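PDB 6A3L: cytochrome c from Shewanella violacea, which binds a covalently attached heme c and, as a member of the cytochrome c' family, probably takes part in electron transfer. Local coordinates for residues L72-T77 against H123-K128. Residues are numbered along the deposited sequence; the frame is centred on the assembly and turned at random.
Sequences LAKIWT and HDVYKK. With HEC (heme c), chain C.
I75 and Y126 make the tightest side-chain meeting here: CG1 of I75 lies 3.3 Å from CD1 of Y126, approaching the ring obliquely. With CG1 of I75 beside its own backbone N (chi1 -70°) and the chain then extended, CD1 runs on past the tyrosine to the heme, stopping 3.7 Å from the heme methyl CMD. Beside it, K74 O sits at the edge of the ring, near its plane, 3.6 Å from CE1 of Y126. V125 lays its CG1 over a face of the same ring, whose hydroxyl is hydrogen-bonded to D81; the rings of Y126 and F82 pack edge-to-face, and both D81 and F82 are on helix 79-99.

Two hydrogen bonds use carbonyls of the last turn of helix 105-126. The backbone N of L72 donates to Y126 O over 3.1 Å, nearly straight at 177°. K74 reaches the other: its chain leaves with CG anti to the backbone N, bends at chi3 (29°), and brings NZ to 2.8 Å from V125 O while crossing V125 at about a right angle. The side chain of L72 lies along the same turn, its CD1 3.3 Å from V125 O and its CD2 against CG of K128, which is tied back to the 69-70 loop through T69 O and the backbone of E70.

One turn before Y126, H123 binds the heme iron through NE2 at 2.1 Å, and CD of K127 sits over one face of its imidazole, toward the rim. The contact thus joins the loop and weakly bonded helical turn that precede helix 79-99 to the end of the heme-bearing C-terminal helix, on the proximal side of the heme in the four-helix bundle of a cytochrome c', beginning at the histidine that ends its CXXCH motif.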
ATOM      1  N   LEU A  72       3.477  -1.995  21.267  1.00 52.44           N
ATOM      2  CA  LEU A  72       4.100  -2.177  22.572  1.00 55.69           C
ATOM      3  C   LEU A  72       5.601  -1.963  22.452  1.00 52.87           C
ATOM      4  O   LEU A  72       6.229  -2.412  21.487  1.00 53.88           O
ATOM      5  CB  LEU A  72       3.818  -3.584  23.128  1.00 53.52           C
ATOM      6  CG  LEU A  72       2.383  -3.895  23.563  1.00 53.71           C
ATOM      7  CD1 LEU A  72       2.092  -5.377  23.525  1.00 55.08           C
ATOM      8  CD2 LEU A  72       2.115  -3.343  24.951  1.00 55.37           C
ATOM      9  N   ALA A  73       6.186  -1.324  23.466  1.00 52.86           N
ATOM     10  CA  ALA A  73       7.625  -1.085  23.444  1.00 53.80           C
ATOM     11  C   ALA A  73       8.422  -2.380  23.380  1.00 51.78           C
ATOM     12  O   ALA A  73       9.560  -2.373  22.903  1.00 51.35           O
ATOM     13  CB  ALA A  73       8.041  -0.274  24.671  1.00 53.63           C
ATOM     14  N   LYS A  74       7.828  -3.501  23.798  1.00 53.10           N
ATOM     15  CA  LYS A  74       8.506  -4.787  23.724  1.00 52.40           C
ATOM     16  C   LYS A  74       8.937  -5.128  22.303  1.00 52.28           C
ATOM     17  O   LYS A  74       9.816  -5.979  22.124  1.00 52.41           O
ATOM     18  CB  LYS A  74       7.586  -5.876  24.291  1.00 50.88           C
ATOM     19  CG  LYS A  74       8.199  -7.283  24.352  1.00 55.03           C
ATOM     20  CD  LYS A  74       7.205  -8.350  24.849  1.00 51.67           C
ATOM     21  CE  LYS A  74       5.779  -7.971  24.483  1.00 53.38           C
ATOM     22  NZ  LYS A  74       4.783  -9.022  24.794  1.00 54.59           N
ATOM     23  N   ILE A  75       8.401  -4.434  21.296  1.00 53.30           N
ATOM     24  CA  ILE A  75       8.821  -4.673  19.917  1.00 49.54           C
ATOM     25  C   ILE A  75      10.323  -4.475  19.777  1.00 50.89           C
ATOM     26  O   ILE A  75      11.013  -5.290  19.156  1.00 51.57           O
ATOM     27  CB  ILE A  75       8.046  -3.760  18.948  1.00 49.76           C
ATOM     28  CG1 ILE A  75       6.577  -4.179  18.844  1.00 47.77           C
ATOM     29  CG2 ILE A  75       8.758  -3.660  17.577  1.00 48.49           C
ATOM     30  CD1 ILE A  75       5.766  -3.304  17.932  1.00 49.09           C
ATOM     31  N   TRP A  76      10.852  -3.402  20.375  1.00 49.00           N
ATOM     32  CA  TRP A  76      12.250  -3.016  20.213  1.00 50.50           C
ATOM     33  C   TRP A  76      13.205  -3.699  21.190  1.00 51.53           C
ATOM     34  O   TRP A  76      14.413  -3.740  20.926  1.00 50.68           O
ATOM     35  CB  TRP A  76      12.373  -1.491  20.312  1.00 48.71           C
ATOM     36  CG  TRP A  76      11.690  -0.825  19.167  1.00 49.51           C
ATOM     37  CD1 TRP A  76      12.206  -0.609  17.928  1.00 49.53           C
ATOM     38  CD2 TRP A  76      10.357  -0.292  19.148  1.00 48.20           C
ATOM     39  NE1 TRP A  76      11.282   0.029  17.135  1.00 51.22           N
ATOM     40  CE2 TRP A  76      10.140   0.242  17.862  1.00 50.14           C
ATOM     41  CE3 TRP A  76       9.336  -0.201  20.096  1.00 48.51           C
ATOM     42  CZ2 TRP A  76       8.936   0.856  17.494  1.00 48.17           C
ATOM     43  CZ3 TRP A  76       8.140   0.394  19.732  1.00 50.53           C
ATOM     44  CH2 TRP A  76       7.951   0.925  18.439  1.00 50.51           C
ATOM     45  N   THR A  77      12.716  -4.186  22.334  1.00 57.04           N
ATOM     46  CA  THR A  77      13.545  -5.058  23.163  1.00 53.51           C
ATOM     47  C   THR A  77      13.752  -6.411  22.502  1.00 53.71           C
ATOM     48  O   THR A  77      14.728  -7.106  22.804  1.00 55.53           O
ATOM     49  CB  THR A  77      12.930  -5.237  24.549  1.00 55.76           C
ATOM     50  OG1 THR A  77      11.710  -5.983  24.445  1.00 54.18           O
ATOM     51  CG2 THR A  77      12.669  -3.869  25.208  1.00 50.52           C
ATOM     52  N   HIS A 123       0.043  -9.720  16.619  1.00 47.18           N
ATOM     53  CA  HIS A 123      -0.783  -8.807  17.399  1.00 46.62           C
ATOM     54  C   HIS A 123      -0.834  -9.207  18.862  1.00 52.47           C
ATOM     55  O   HIS A 123      -0.755  -8.346  19.747  1.00 55.03           O
ATOM     56  CB  HIS A 123      -2.193  -8.777  16.817  1.00 48.70           C
ATOM     57  CG  HIS A 123      -2.287  -8.069  15.504  1.00 48.47           C
ATOM     58  ND1 HIS A 123      -3.492  -7.763  14.909  1.00 46.66           N
ATOM     59  CD2 HIS A 123      -1.325  -7.605  14.673  1.00 44.73           C
ATOM     60  CE1 HIS A 123      -3.267  -7.146  13.763  1.00 48.23           C
ATOM     61  NE2 HIS A 123      -1.960  -7.044  13.594  1.00 49.06           N
ATOM     62  N   ASP A 124      -0.973 -10.515  19.134  1.00 51.68           N
ATOM     63  CA  ASP A 124      -1.057 -11.000  20.511  1.00 53.74           C
ATOM     64  C   ASP A 124       0.143 -10.555  21.333  1.00 53.12           C
ATOM     65  O   ASP A 124      -0.005 -10.152  22.492  1.00 55.54           O
ATOM     66  CB  ASP A 124      -1.142 -12.533  20.541  1.00 47.85           C
ATOM     67  CG  ASP A 124      -2.469 -13.076  20.045  1.00 49.24           C
ATOM     68  OD1 ASP A 124      -2.465 -14.195  19.478  1.00 50.97           O
ATOM     69  OD2 ASP A 124      -3.516 -12.412  20.237  1.00 50.02           O
ATOM     70  N   VAL A 125       1.332 -10.579  20.733  1.00 52.98           N
ATOM     71  CA  VAL A 125       2.567 -10.295  21.454  1.00 50.22           C
ATOM     72  C   VAL A 125       2.861  -8.804  21.484  1.00 54.18           C
ATOM     73  O   VAL A 125       3.263  -8.269  22.520  1.00 55.09           O
ATOM     74  CB  VAL A 125       3.741 -11.076  20.817  1.00 50.31           C
ATOM     75  CG1 VAL A 125       5.018 -10.914  21.636  1.00 50.00           C
ATOM     76  CG2 VAL A 125       3.401 -12.550  20.645  1.00 49.94           C
ATOM     77  N   TYR A 126       2.671  -8.109  20.362  1.00 53.01           N
ATOM     78  CA  TYR A 126       3.244  -6.779  20.202  1.00 52.15           C
ATOM     79  C   TYR A 126       2.240  -5.648  20.012  1.00 51.88           C
ATOM     80  O   TYR A 126       2.660  -4.533  19.682  1.00 56.53           O
ATOM     81  CB  TYR A 126       4.201  -6.773  19.022  1.00 50.90           C
ATOM     82  CG  TYR A 126       5.405  -7.646  19.175  1.00 48.84           C
ATOM     83  CD1 TYR A 126       6.447  -7.279  20.014  1.00 49.44           C
ATOM     84  CD2 TYR A 126       5.535  -8.800  18.433  1.00 49.98           C
ATOM     85  CE1 TYR A 126       7.573  -8.056  20.136  1.00 51.06           C
ATOM     86  CE2 TYR A 126       6.658  -9.591  18.543  1.00 49.83           C
ATOM     87  CZ  TYR A 126       7.675  -9.215  19.401  1.00 50.44           C
ATOM     88  OH  TYR A 126       8.803  -9.994  19.509  1.00 52.49           O
ATOM     89  N   LYS A 127       0.946  -5.878  20.199  1.00 51.58           N
ATOM     90  CA  LYS A 127      -0.063  -4.834  20.052  1.00 53.44           C
ATOM     91  C   LYS A 127      -0.869  -4.716  21.342  1.00 54.79           C
ATOM     92  O   LYS A 127      -1.363  -5.722  21.858  1.00 59.93           O
ATOM     93  CB  LYS A 127      -0.979  -5.157  18.858  1.00 54.63           C
ATOM     94  CG  LYS A 127      -1.905  -4.044  18.389  1.00 52.30           C
ATOM     95  CD  LYS A 127      -2.676  -4.480  17.130  1.00 45.73           C
ATOM     96  CE  LYS A 127      -4.057  -3.845  17.119  1.00 48.50           C
ATOM     97  NZ  LYS A 127      -5.078  -4.565  16.287  1.00 48.23           N
ATOM     98  N   LYS A 128      -1.068  -3.481  21.807  1.00 58.61           N
ATOM     99  CA  LYS A 128      -1.733  -3.222  23.084  1.00 59.53           C
ATOM    100  C   LYS A 128      -3.110  -3.875  23.186  1.00 64.08           C
ATOM    101  O   LYS A 128      -3.872  -3.923  22.217  1.00 64.11           O
ATOM    102  CB  LYS A 128      -1.850  -1.715  23.305  1.00 56.74           C
ATOM    103  CG  LYS A 128      -0.514  -1.002  23.130  1.00 57.69           C
ATOM    104  CD  LYS A 128      -0.421   0.324  23.889  1.00 58.53           C
ATOM    105  CE  LYS A 128       0.735   1.186  23.372  1.00 54.20           C
ATOM    106  NZ  LYS A 128       0.581   2.628  23.730  1.00 58.04           N
TER
HETATM  107 FE   HEC C 201      -1.027  -5.717  12.204  1.00 48.79          FE
HETATM  108  CHA HEC C 201      -1.719  -2.615  13.608  1.00 43.05           C
HETATM  109  CHB HEC C 201      -3.938  -5.568  10.432  1.00 44.14           C
HETATM  110  CHC HEC C 201      -0.053  -8.448  10.267  1.00 47.49           C
HETATM  111  CHD HEC C 201       1.940  -5.784  13.833  1.00 41.81           C
HETATM  112  NA  HEC C 201      -2.519  -4.338  12.050  1.00 44.83           N
HETATM  113  C1A HEC C 201      -2.634  -3.148  12.739  1.00 41.71           C
HETATM  114  C2A HEC C 201      -3.902  -2.578  12.390  1.00 41.42           C
HETATM  115  C3A HEC C 201      -4.514  -3.379  11.512  1.00 42.27           C
HETATM  116  C4A HEC C 201      -3.655  -4.510  11.274  1.00 43.05           C
HETATM  117  CMA HEC C 201      -5.907  -3.152  10.871  1.00 42.99           C
HETATM  118  CAA HEC C 201      -4.431  -1.241  12.922  1.00 35.62           C
HETATM  119  CBA HEC C 201      -3.768  -0.165  12.044  1.00 40.66           C
HETATM  120  CGA HEC C 201      -4.463   1.140  12.323  1.00 39.73           C
HETATM  121  O1A HEC C 201      -5.503   1.367  11.663  1.00 41.41           O
HETATM  122  O2A HEC C 201      -4.010   1.928  13.195  1.00 38.30           O
HETATM  123  NB  HEC C 201      -1.819  -6.800  10.572  1.00 46.69           N
HETATM  124  C1B HEC C 201      -3.100  -6.607  10.090  1.00 44.73           C
HETATM  125  C2B HEC C 201      -3.405  -7.686   9.174  1.00 43.63           C
HETATM  126  C3B HEC C 201      -2.343  -8.514   9.125  1.00 43.24           C
HETATM  127  C4B HEC C 201      -1.319  -7.957  10.000  1.00 46.21           C
HETATM  128  CMB HEC C 201      -4.764  -7.802   8.441  1.00 44.20           C
HETATM  129  CAB HEC C 201      -2.184  -9.800   8.268  1.00 45.11           C
HETATM  130  CBB HEC C 201      -2.696  -9.868   7.025  1.00 42.88           C
HETATM  131  NC  HEC C 201       0.637  -6.863  12.055  1.00 41.72           N
HETATM  132  C1C HEC C 201       0.817  -7.976  11.246  1.00 46.21           C
HETATM  133  C2C HEC C 201       2.093  -8.573  11.599  1.00 44.42           C
HETATM  134  C3C HEC C 201       2.642  -7.865  12.603  1.00 42.71           C
HETATM  135  C4C HEC C 201       1.737  -6.762  12.888  1.00 43.01           C
HETATM  136  CMC HEC C 201       2.643  -9.854  10.933  1.00 48.11           C
HETATM  137  CAC HEC C 201       3.999  -8.098  13.328  1.00 42.98           C
HETATM  138  CBC HEC C 201       5.073  -8.574  12.682  1.00 41.23           C
HETATM  139  ND  HEC C 201      -0.082  -4.419  13.471  1.00 43.27           N
HETATM  140  C1D HEC C 201       1.153  -4.676  14.042  1.00 42.87           C
HETATM  141  C2D HEC C 201       1.477  -3.577  14.912  1.00 44.94           C
HETATM  142  C3D HEC C 201       0.469  -2.692  14.861  1.00 44.75           C
HETATM  143  C4D HEC C 201      -0.533  -3.211  13.957  1.00 43.02           C
HETATM  144  CMD HEC C 201       2.776  -3.480  15.748  1.00 45.23           C
HETATM  145  CAD HEC C 201       0.385  -1.346  15.620  1.00 48.22           C
HETATM  146  CBD HEC C 201       0.660  -0.154  14.691  1.00 46.59           C
HETATM  147  CGD HEC C 201       0.551   1.136  15.473  1.00 45.38           C
HETATM  148  O1D HEC C 201      -0.566   1.489  15.917  1.00 45.90           O
HETATM  149  O2D HEC C 201       1.582   1.817  15.670  1.00 48.00           O